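Side-chain contacts in carboxypeptidase A (Helicoverpa armigera, PDB 1JQG), which probably acts as a zinc-dependent carboxypeptidase of the M14 family, removing residues from the C-terminal end of peptides, and is seen here in its pro-form: residues N110-R113 against S114-S117; H122-E125 against E126-Y130; A194-L198 against V199-T203. All blocks are in the same frame, centred on the assembly; numbering follows the deposited sequence.

Interaction 1: residues N110-R113 against S114-S117; sequences NSTR and SRLS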
ATOM      1  N   ASN A 110     -21.191  -3.662 -14.844  1.00 36.56           N
ATOM      2  CA  ASN A 110     -21.216  -4.713 -15.848  1.00 34.17           C
ATOM      3  C   ASN A 110     -19.987  -5.590 -15.750  1.00 31.70           C
ATOM      4  O   ASN A 110     -19.529  -6.218 -16.681  1.00 32.50           O
ATOM      5  CB  ASN A 110     -21.338  -4.089 -17.246  1.00 38.48           C
ATOM      6  CG  ASN A 110     -22.687  -3.448 -17.510  1.00 41.69           C
ATOM      7  OD1 ASN A 110     -22.887  -2.504 -18.291  1.00 45.49           O
ATOM      8  ND2 ASN A 110     -23.712  -3.960 -16.846  1.00 42.35           N
ATOM      9  N   SER A 111     -19.329  -5.576 -14.603  1.00 33.16           N
ATOM     10  CA  SER A 111     -18.116  -6.298 -14.306  1.00 25.61           C
ATOM     11  C   SER A 111     -18.363  -7.781 -14.445  1.00 24.06           C
ATOM     12  O   SER A 111     -19.423  -8.264 -14.115  1.00 31.30           O
ATOM     13  CB  SER A 111     -17.648  -6.043 -12.878  1.00 18.15           C
ATOM     14  OG  SER A 111     -16.341  -6.533 -12.657  1.00 23.58           O
ATOM     15  N   THR A 112     -17.390  -8.508 -14.961  1.00 28.40           N
ATOM     16  CA  THR A 112     -17.539  -9.947 -15.187  1.00 28.77           C
ATOM     17  C   THR A 112     -16.300 -10.669 -14.687  1.00 30.21           C
ATOM     18  O   THR A 112     -15.243 -10.133 -14.350  1.00 33.13           O
ATOM     19  CB  THR A 112     -17.835 -10.274 -16.664  1.00 26.93           C
ATOM     20  OG1 THR A 112     -18.049 -11.664 -16.825  1.00 39.44           O
ATOM     21  CG2 THR A 112     -16.588  -9.977 -17.492  1.00 24.09           C
ATOM     22  N   ARG A 113     -16.362 -11.997 -14.642  1.00 30.78           N
ATOM     23  CA  ARG A 113     -15.250 -12.828 -14.191  1.00 27.02           C
ATOM     24  C   ARG A 113     -13.998 -12.662 -15.045  1.00 27.93           C
ATOM     25  O   ARG A 113     -12.872 -12.628 -14.538  1.00 26.98           O
ATOM     26  CB  ARG A 113     -15.733 -14.264 -14.077  1.00 24.26           C
ATOM     27  CG  ARG A 113     -14.716 -15.257 -13.528  1.00 35.00           C
ATOM     28  CD  ARG A 113     -15.336 -16.638 -13.313  1.00 26.59           C
ATOM     29  NE  ARG A 113     -14.370 -17.586 -12.766  1.00 36.93           N
ATOM     30  CZ  ARG A 113     -14.619 -18.409 -11.747  1.00 40.60           C
ATOM     31  NH1 ARG A 113     -13.666 -19.243 -11.329  1.00 45.10           N
ATOM     32  NH2 ARG A 113     -15.751 -18.495 -11.054  1.00 41.58           N
ATOM     33  N   SER A 114     -14.118 -12.584 -16.370  1.00 28.02           N
ATOM     34  CA  SER A 114     -12.984 -12.459 -17.277  1.00 24.88           C
ATOM     35  C   SER A 114     -12.540 -11.008 -17.478  1.00 22.79           C
ATOM     36  O   SER A 114     -11.461 -10.749 -18.044  1.00 16.16           O
ATOM     37  CB  SER A 114     -13.252 -13.079 -18.660  1.00 29.36           C
ATOM     38  OG  SER A 114     -14.337 -12.544 -19.418  1.00 31.27           O
ATOM     39  N   ARG A 115     -13.388 -10.039 -17.146  1.00 20.54           N
ATOM     40  CA  ARG A 115     -13.128  -8.628 -17.307  1.00 21.81           C
ATOM     41  C   ARG A 115     -13.599  -7.803 -16.118  1.00 24.27           C
ATOM     42  O   ARG A 115     -14.765  -7.432 -16.000  1.00 27.58           O
ATOM     43  CB  ARG A 115     -13.762  -8.087 -18.591  1.00 17.54           C
ATOM     44  CG  ARG A 115     -13.289  -8.643 -19.913  1.00 18.99           C
ATOM     45  CD  ARG A 115     -11.859  -8.287 -20.282  1.00 15.78           C
ATOM     46  NE  ARG A 115     -11.310  -9.322 -21.220  1.00 26.06           N
ATOM     47  CZ  ARG A 115     -11.262  -9.046 -22.514  1.00 34.69           C
ATOM     48  NH1 ARG A 115     -11.712  -7.853 -22.954  1.00 47.34           N
ATOM     49  NH2 ARG A 115     -10.767  -9.932 -23.366  1.00 30.76           N
ATOM     50  N   LEU A 116     -12.701  -7.493 -15.194  1.00 28.60           N
ATOM     51  CA  LEU A 116     -12.982  -6.633 -14.054  1.00 26.69           C
ATOM     52  C   LEU A 116     -13.016  -5.171 -14.470  1.00 30.38           C
ATOM     53  O   LEU A 116     -12.027  -4.689 -14.991  1.00 32.22           O
ATOM     54  CB  LEU A 116     -11.942  -6.845 -12.961  1.00 21.28           C
ATOM     55  CG  LEU A 116     -11.898  -8.223 -12.284  1.00 30.74           C
ATOM     56  CD1 LEU A 116     -10.911  -8.212 -11.135  1.00 32.81           C
ATOM     57  CD2 LEU A 116     -13.223  -8.743 -11.724  1.00 27.34           C
ATOM     58  N   SER A 117     -14.142  -4.496 -14.259  1.00 33.92           N
ATOM     59  CA  SER A 117     -14.320  -3.097 -14.603  1.00 32.03           C
ATOM     60  C   SER A 117     -13.659  -2.179 -13.582  1.00 30.41           C
ATOM     61  O   SER A 117     -13.207  -2.644 -12.532  1.00 29.06           O
ATOM     62  CB  SER A 117     -15.821  -2.801 -14.700  1.00 33.14           C
ATOM     63  OG  SER A 117     -16.390  -3.408 -15.859  1.00 51.95           O
TER
HETATM   64  O   HOH W   1     -19.002  -1.471 -15.729  1.00 30.30           O
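Thr112 and Arg115 face each other across a tight reversal of the chain and are joined through their backbones. The stronger link runs from Thr112 N to Arg115 O, 3.0 Å long and nearly straight (169°). The return bond, Arg115 N to Thr112 O at 3.4 Å, is weak. Arg113 and Ser114 occupy the two corner positions with torsions of a type I beta turn, and the chain doubles back in the loop between helix 92-108 and helix 124-137, consistent with a connecting segment of a procarboxypeptidase.

Side-chain polar contacts extend the pairing away from the turn. Ser111 OG receives Ser117 N in a weak bond of 3.4 Å; with OG anti to its own nitrogen (chi1 -169°), the hydroxyl is placed toward Leu116 and Ser117 on the returning limb of the loop. Water 1 adds a bridge at the open end, accepting from Asn110 N at 3.2 Å and meeting Ser117 OG weakly.

Van der Waals contacts add to the turn. With the Thr112 hydroxyl turned away from N, its methyl CG2 leans across the turn and packs 3.6 Å from Arg115 CB. Leu116 CD2 lies against the carbonyl oxygen Thr112 O at 3.6 Å, while the leucine side chain also packs on Tyr130 of helix 124-137.

Charged ends leave the loop altogether. Arg115, bent at chi2 (-68°), sends its guanidinium to a salt bridge with Glu137, and the extended Arg113 makes a long, weak ion pair with Glu133.

Interaction 2: residues H122-E125 against E126-Y130; sequences HSYE and EVDAY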
ATOM      1  N   HIS A 122     -13.325  -4.878  -6.137  1.00 22.21           N
ATOM      2  CA  HIS A 122     -13.414  -6.320  -6.313  1.00 22.03           C
ATOM      3  C   HIS A 122     -12.820  -7.073  -5.126  1.00 20.83           C
ATOM      4  O   HIS A 122     -11.759  -6.736  -4.597  1.00 23.99           O
ATOM      5  CB  HIS A 122     -12.652  -6.721  -7.608  1.00 16.61           C
ATOM      6  CG  HIS A 122     -13.125  -5.951  -8.805  1.00 23.64           C
ATOM      7  ND1 HIS A 122     -14.301  -6.240  -9.492  1.00 26.58           N
ATOM      8  CD2 HIS A 122     -12.579  -4.875  -9.423  1.00 23.04           C
ATOM      9  CE1 HIS A 122     -14.438  -5.365 -10.487  1.00 23.19           C
ATOM     10  NE2 HIS A 122     -13.404  -4.528 -10.471  1.00 18.66           N
ATOM     11  N   SER A 123     -13.458  -8.155  -4.728  1.00 14.99           N
ATOM     12  CA  SER A 123     -13.022  -8.960  -3.601  1.00 19.59           C
ATOM     13  C   SER A 123     -11.859  -9.859  -3.975  1.00 24.50           C
ATOM     14  O   SER A 123     -11.450  -9.966  -5.146  1.00 21.97           O
ATOM     15  CB  SER A 123     -14.186  -9.819  -3.079  1.00 22.96           C
ATOM     16  OG  SER A 123     -14.575 -10.752  -4.066  1.00 25.12           O
ATOM     17  N   TYR A 124     -11.307 -10.548  -2.957  1.00 24.02           N
ATOM     18  CA  TYR A 124     -10.157 -11.412  -3.167  1.00 18.69           C
ATOM     19  C   TYR A 124     -10.542 -12.516  -4.148  1.00 19.53           C
ATOM     20  O   TYR A 124      -9.773 -12.863  -5.055  1.00 19.83           O
ATOM     21  CB  TYR A 124      -9.684 -11.996  -1.817  1.00 23.64           C
ATOM     22  CG  TYR A 124      -8.962 -13.341  -1.978  1.00 22.99           C
ATOM     23  CD1 TYR A 124      -7.672 -13.410  -2.499  1.00 21.30           C
ATOM     24  CD2 TYR A 124      -9.611 -14.523  -1.646  1.00 22.38           C
ATOM     25  CE1 TYR A 124      -7.044 -14.621  -2.690  1.00 25.17           C
ATOM     26  CE2 TYR A 124      -8.982 -15.741  -1.808  1.00 25.65           C
ATOM     27  CZ  TYR A 124      -7.693 -15.789  -2.334  1.00 27.60           C
ATOM     28  OH  TYR A 124      -7.074 -16.998  -2.520  1.00 28.33           O
ATOM     29  N   GLU A 125     -11.715 -13.099  -3.951  1.00 19.03           N
ATOM     30  CA  GLU A 125     -12.204 -14.203  -4.778  1.00 21.73           C
ATOM     31  C   GLU A 125     -12.328 -13.792  -6.242  1.00 20.67           C
ATOM     32  O   GLU A 125     -11.979 -14.591  -7.089  1.00 19.59           O
ATOM     33  CB  GLU A 125     -13.554 -14.705  -4.259  1.00 25.83           C
ATOM     34  CG  GLU A 125     -13.549 -15.276  -2.866  1.00 38.07           C
ATOM     35  CD  GLU A 125     -13.432 -14.262  -1.738  1.00 43.17           C
ATOM     36  OE1 GLU A 125     -13.701 -13.069  -2.021  1.00 35.22           O
ATOM     37  OE2 GLU A 125     -13.077 -14.673  -0.601  1.00 45.36           O
ATOM     38  N   GLU A 126     -12.845 -12.578  -6.503  1.00 18.48           N
ATOM     39  CA  GLU A 126     -13.036 -12.088  -7.846  1.00 19.13           C
ATOM     40  C   GLU A 126     -11.707 -11.835  -8.545  1.00 19.03           C
ATOM     41  O   GLU A 126     -11.529 -12.167  -9.702  1.00 22.37           O
ATOM     42  CB  GLU A 126     -13.888 -10.805  -7.923  1.00 22.07           C
ATOM     43  CG  GLU A 126     -15.235 -10.947  -7.215  1.00 30.03           C
ATOM     44  CD  GLU A 126     -16.064  -9.689  -7.285  1.00 34.57           C
ATOM     45  OE1 GLU A 126     -16.721  -9.486  -8.336  1.00 46.21           O
ATOM     46  OE2 GLU A 126     -16.046  -8.916  -6.304  1.00 33.65           O
ATOM     47  N   VAL A 127     -10.712 -11.360  -7.809  1.00 21.43           N
ATOM     48  CA  VAL A 127      -9.364 -11.105  -8.339  1.00 18.95           C
ATOM     49  C   VAL A 127      -8.662 -12.424  -8.618  1.00 15.83           C
ATOM     50  O   VAL A 127      -8.031 -12.639  -9.623  1.00 14.95           O
ATOM     51  CB  VAL A 127      -8.508 -10.234  -7.414  1.00 17.05           C
ATOM     52  CG1 VAL A 127      -7.081 -10.092  -7.958  1.00 16.37           C
ATOM     53  CG2 VAL A 127      -9.131  -8.862  -7.242  1.00 11.36           C
ATOM     54  N   ASP A 128      -8.830 -13.374  -7.704  1.00 18.19           N
ATOM     55  CA  ASP A 128      -8.242 -14.701  -7.830  1.00 17.23           C
ATOM     56  C   ASP A 128      -8.774 -15.411  -9.067  1.00 21.42           C
ATOM     57  O   ASP A 128      -8.063 -16.112  -9.799  1.00 25.41           O
ATOM     58  CB  ASP A 128      -8.555 -15.526  -6.587  1.00 18.59           C
ATOM     59  CG  ASP A 128      -7.889 -16.871  -6.608  1.00 22.19           C
ATOM     60  OD1 ASP A 128      -8.634 -17.782  -7.003  1.00 31.82           O
ATOM     61  OD2 ASP A 128      -6.687 -16.973  -6.250  1.00 32.24           O
ATOM     62  N   ALA A 129     -10.086 -15.325  -9.291  1.00 21.01           N
ATOM     63  CA  ALA A 129     -10.707 -15.968 -10.456  1.00 20.68           C
ATOM     64  C   ALA A 129     -10.282 -15.279 -11.746  1.00 20.53           C
ATOM     65  O   ALA A 129     -10.029 -15.907 -12.765  1.00 20.54           O
ATOM     66  CB  ALA A 129     -12.223 -15.979 -10.403  1.00 12.44           C
ATOM     67  N   TYR A 130     -10.233 -13.948 -11.720  1.00 24.13           N
ATOM     68  CA  TYR A 130      -9.868 -13.120 -12.848  1.00 20.84           C
ATOM     69  C   TYR A 130      -8.474 -13.471 -13.372  1.00 19.60           C
ATOM     70  O   TYR A 130      -8.315 -13.622 -14.579  1.00 18.78           O
ATOM     71  CB  TYR A 130      -9.918 -11.644 -12.457  1.00 21.38           C
ATOM     72  CG  TYR A 130      -9.432 -10.656 -13.512  1.00 20.30           C
ATOM     73  CD1 TYR A 130     -10.001 -10.644 -14.784  1.00 17.27           C
ATOM     74  CD2 TYR A 130      -8.426  -9.750 -13.230  1.00 15.74           C
ATOM     75  CE1 TYR A 130      -9.603  -9.723 -15.732  1.00 18.72           C
ATOM     76  CE2 TYR A 130      -7.979  -8.851 -14.182  1.00 16.34           C
ATOM     77  CZ  TYR A 130      -8.597  -8.828 -15.427  1.00 18.20           C
ATOM     78  OH  TYR A 130      -8.149  -7.893 -16.312  1.00 20.28           O
TER
HETATM   79  O   HOH W   2     -11.612 -17.373  -6.476  1.00 45.39           O
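Glu126 OE2 is gripped by Ser123, whose backbone N donates to it at 3.1 Å along an almost perfectly straight line (177°). The N-H arrives on the anti side of the oxygen, 34° out of the carboxylate plane. Ser123 OG stands 3.2 Å from the same OE2 and may donate to it as well, although its proton has another acceptor within reach. The other oxygen, OE1, forms a salt bridge with Lys120, so both ends of the carboxylate are occupied. The glutamate gets there by folding back over the first turn, CG anti to the carbonyl carbon (chi1 -54°) and the chain extended beyond it, which also brings CG close to Ser123 OG.

Ser123 is the N-cap of helix 124-137, and Glu126, three residues on, supplies the glutamate half of a capping box. A negative carboxylate at this helix start would probably be eased by the helix dipole as well as by the lysine. An alanine here would remove the acceptor of the cap nitrogen, and is likely to leave Ser123 N and the Lys120 charge without their mates.

Behind the cap the regular helix bonds begin: Val127 N to Ser123 O, then Asp128 N to Tyr124 O at 2.9 Å. Val127 CG2 packs 4.1 Å from His122 CB, and both side chains meet helix 187-200, Val127 touching Leu188 and His122 touching Leu192. On another side Tyr124 and Asp128 run alongside each other; Asp128 CB sits over one ring face near its rim. Their polar ends have partners of their own: Tyr124 OH hydrogen-bonds to Ser155 O and Asp128 OD2 forms a salt bridge with Lys157, while water 2 donates both to Glu125 O and, at 3.1 Å, to Asp128 OD1.

Interaction 3: residues A194-L198 against V199-T203; sequences AIHKL and VIDVT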
ATOM      1  N   ALA A 194      -2.769  -1.653 -14.436  1.00 19.06           N
ATOM      2  CA  ALA A 194      -1.511  -2.068 -15.062  1.00 17.67           C
ATOM      3  C   ALA A 194      -1.632  -3.374 -15.845  1.00 19.23           C
ATOM      4  O   ALA A 194      -1.013  -3.619 -16.893  1.00 18.83           O
ATOM      5  CB  ALA A 194      -0.418  -2.166 -14.026  1.00 12.18           C
ATOM      6  N   ILE A 195      -2.396  -4.331 -15.323  1.00 19.65           N
ATOM      7  CA  ILE A 195      -2.717  -5.577 -16.008  1.00 16.82           C
ATOM      8  C   ILE A 195      -3.562  -5.287 -17.247  1.00 21.81           C
ATOM      9  O   ILE A 195      -3.433  -5.951 -18.289  1.00 15.18           O
ATOM     10  CB  ILE A 195      -3.481  -6.524 -15.054  1.00 16.28           C
ATOM     11  CG1 ILE A 195      -2.559  -6.988 -13.922  1.00 22.53           C
ATOM     12  CG2 ILE A 195      -4.029  -7.715 -15.787  1.00 15.14           C
ATOM     13  CD1 ILE A 195      -3.203  -7.805 -12.820  1.00 19.33           C
ATOM     14  N   HIS A 196      -4.487  -4.304 -17.110  1.00 22.92           N
ATOM     15  CA  HIS A 196      -5.416  -3.981 -18.178  1.00 22.75           C
ATOM     16  C   HIS A 196      -4.688  -3.390 -19.368  1.00 22.82           C
ATOM     17  O   HIS A 196      -4.962  -3.689 -20.523  1.00 24.45           O
ATOM     18  CB  HIS A 196      -6.546  -3.105 -17.643  1.00 26.33           C
ATOM     19  CG  HIS A 196      -7.442  -2.502 -18.683  1.00 27.48           C
ATOM     20  ND1 HIS A 196      -7.362  -1.228 -19.214  1.00 27.59           N
ATOM     21  CD2 HIS A 196      -8.485  -3.102 -19.294  1.00 24.39           C
ATOM     22  CE1 HIS A 196      -8.313  -1.068 -20.114  1.00 23.01           C
ATOM     23  NE2 HIS A 196      -8.996  -2.190 -20.182  1.00 24.82           N
ATOM     24  N   LYS A 197      -3.741  -2.507 -19.125  1.00 21.63           N
ATOM     25  CA  LYS A 197      -2.976  -1.888 -20.228  1.00 23.20           C
ATOM     26  C   LYS A 197      -1.867  -2.770 -20.792  1.00 23.46           C
ATOM     27  O   LYS A 197      -1.478  -2.597 -21.927  1.00 24.69           O
ATOM     28  CB  LYS A 197      -2.341  -0.553 -19.815  1.00 18.97           C
ATOM     29  CG  LYS A 197      -3.391   0.560 -19.642  1.00 19.28           C
ATOM     30  CD  LYS A 197      -3.880   0.861 -21.060  1.00 29.49           C
ATOM     31  CE  LYS A 197      -5.006   1.878 -21.063  1.00 38.28           C
ATOM     32  NZ  LYS A 197      -5.268   2.192 -22.516  1.00 33.57           N
ATOM     33  N   LEU A 198      -1.371  -3.740 -20.012  1.00 21.46           N
ATOM     34  CA  LEU A 198      -0.353  -4.656 -20.502  1.00 20.93           C
ATOM     35  C   LEU A 198      -0.930  -5.897 -21.172  1.00 16.58           C
ATOM     36  O   LEU A 198      -0.224  -6.615 -21.873  1.00 16.00           O
ATOM     37  CB  LEU A 198       0.587  -5.051 -19.355  1.00 16.65           C
ATOM     38  CG  LEU A 198       1.423  -3.964 -18.719  1.00 18.74           C
ATOM     39  CD1 LEU A 198       2.124  -4.512 -17.485  1.00 22.57           C
ATOM     40  CD2 LEU A 198       2.470  -3.390 -19.661  1.00 13.76           C
ATOM     41  N   VAL A 199      -2.185  -6.208 -20.922  1.00 16.09           N
ATOM     42  CA  VAL A 199      -2.815  -7.416 -21.455  1.00 15.70           C
ATOM     43  C   VAL A 199      -4.047  -7.115 -22.290  1.00 16.67           C
ATOM     44  O   VAL A 199      -4.057  -7.624 -23.395  1.00 20.06           O
ATOM     45  CB  VAL A 199      -3.200  -8.383 -20.309  1.00 18.89           C
ATOM     46  CG1 VAL A 199      -3.759  -9.720 -20.772  1.00 13.29           C
ATOM     47  CG2 VAL A 199      -2.014  -8.647 -19.378  1.00 18.63           C
ATOM     48  N   ILE A 200      -5.073  -6.482 -21.740  1.00 18.70           N
ATOM     49  CA  ILE A 200      -6.349  -6.265 -22.358  1.00 20.40           C
ATOM     50  C   ILE A 200      -6.330  -5.207 -23.441  1.00 25.33           C
ATOM     51  O   ILE A 200      -6.760  -5.452 -24.573  1.00 30.33           O
ATOM     52  CB  ILE A 200      -7.445  -5.870 -21.333  1.00 22.16           C
ATOM     53  CG1 ILE A 200      -7.509  -6.896 -20.194  1.00 18.56           C
ATOM     54  CG2 ILE A 200      -8.802  -5.707 -22.015  1.00 18.88           C
ATOM     55  CD1 ILE A 200      -7.849  -8.293 -20.600  1.00 15.83           C
ATOM     56  N   ASP A 201      -5.887  -4.008 -23.115  1.00 26.46           N
ATOM     57  CA  ASP A 201      -5.842  -2.881 -24.009  1.00 23.82           C
ATOM     58  C   ASP A 201      -4.425  -2.378 -24.201  1.00 23.93           C
ATOM     59  O   ASP A 201      -4.035  -1.450 -23.496  1.00 25.96           O
ATOM     60  CB  ASP A 201      -6.717  -1.732 -23.487  1.00 24.82           C
ATOM     61  CG  ASP A 201      -6.948  -0.661 -24.534  1.00 22.31           C
ATOM     62  OD1 ASP A 201      -7.277   0.426 -24.048  1.00 29.45           O
ATOM     63  OD2 ASP A 201      -6.803  -0.934 -25.746  1.00 29.24           O
ATOM     64  N   VAL A 202      -3.622  -3.091 -24.979  1.00 26.11           N
ATOM     65  CA  VAL A 202      -2.218  -2.755 -25.192  1.00 23.67           C
ATOM     66  C   VAL A 202      -2.067  -1.624 -26.215  1.00 28.70           C
ATOM     67  O   VAL A 202      -2.047  -1.846 -27.439  1.00 31.47           O
ATOM     68  CB  VAL A 202      -1.433  -3.985 -25.698  1.00 27.67           C
ATOM     69  CG1 VAL A 202       0.056  -3.662 -25.729  1.00 21.36           C
ATOM     70  CG2 VAL A 202      -1.724  -5.204 -24.827  1.00 26.21           C
ATOM     71  N   THR A 203      -1.940  -0.394 -25.718  1.00 25.07           N
ATOM     72  CA  THR A 203      -1.754   0.739 -26.607  1.00 31.01           C
ATOM     73  C   THR A 203      -0.296   1.160 -26.754  1.00 34.62           C
ATOM     74  O   THR A 203       0.072   1.982 -27.611  1.00 32.29           O
ATOM     75  CB  THR A 203      -2.620   1.939 -26.185  1.00 29.35           C
ATOM     76  OG1 THR A 203      -2.417   2.253 -24.812  1.00 36.38           O
ATOM     77  CG2 THR A 203      -4.107   1.649 -26.424  1.00 19.69           C
TER
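This is a helix-end contact: residues 194-203 carry the last turns of helix 187-200 and its exit into a loop, within the alpha/beta fold of the zinc carboxypeptidase domain. The helix widens before it stops. Asp201 N donates to His196 O, five residues back, in a bond of 2.8 Å that is nearly straight (178°): a pi-type turn. By comparison, the preceding bond from Val199 N to Ile195 O is weak.

Several side-chain contacts join the turns. The His196 ring meets Ile200 at about a right angle, CD2 being 3.6 Å from Ile200 CB, and its CE1 lies 3.8 Å from Asp201 CB; the same ring takes part in an edge-to-face stack with Phe118. Ile195 CG2 touches Val199 CG2 at 4.2 Å on the buried side. Lys197 and Asp201 lie side by side, the lysine bent at chi2 (-70°) so that its CD passes 3.4 Å from Asp201 O. Lys197 NZ lies 3.1 Å from Asp201 OD1 in a salt bridge, approaching from above the carboxylate plane, 54° out of it.

Joining residues four apart, the ion pair probably ties the departing chain to the last helical turn; being partly exposed, it is likely to be of modest strength, while the lysine charge would suit the carbonyl end of the helix and offset the less suitable aspartate.

How the interactions relate
The three contacts follow one another in series along the chain and touch one another pairwise. Interactions 1 and 2 are the closest, their centres about 10 Å apart: Ser117 O and His122 NE2, 2.8 Å apart, make a probable hydrogen bond between the loop and the residue that precedes the helix cap. Centre to centre, interaction 3 lies about 14 Å from interaction 1, where Ile200 CD1 packs 3.7 Å from Arg115 NE, and about 18 Å from interaction 2, where Tyr130 OH lies 4.1 Å from Ile200 CG1. Tyr130 and Ile200 are among the residues through which helices 124-137 and 187-200 touch. All three are away from the zinc site of His181, Glu184 and His306.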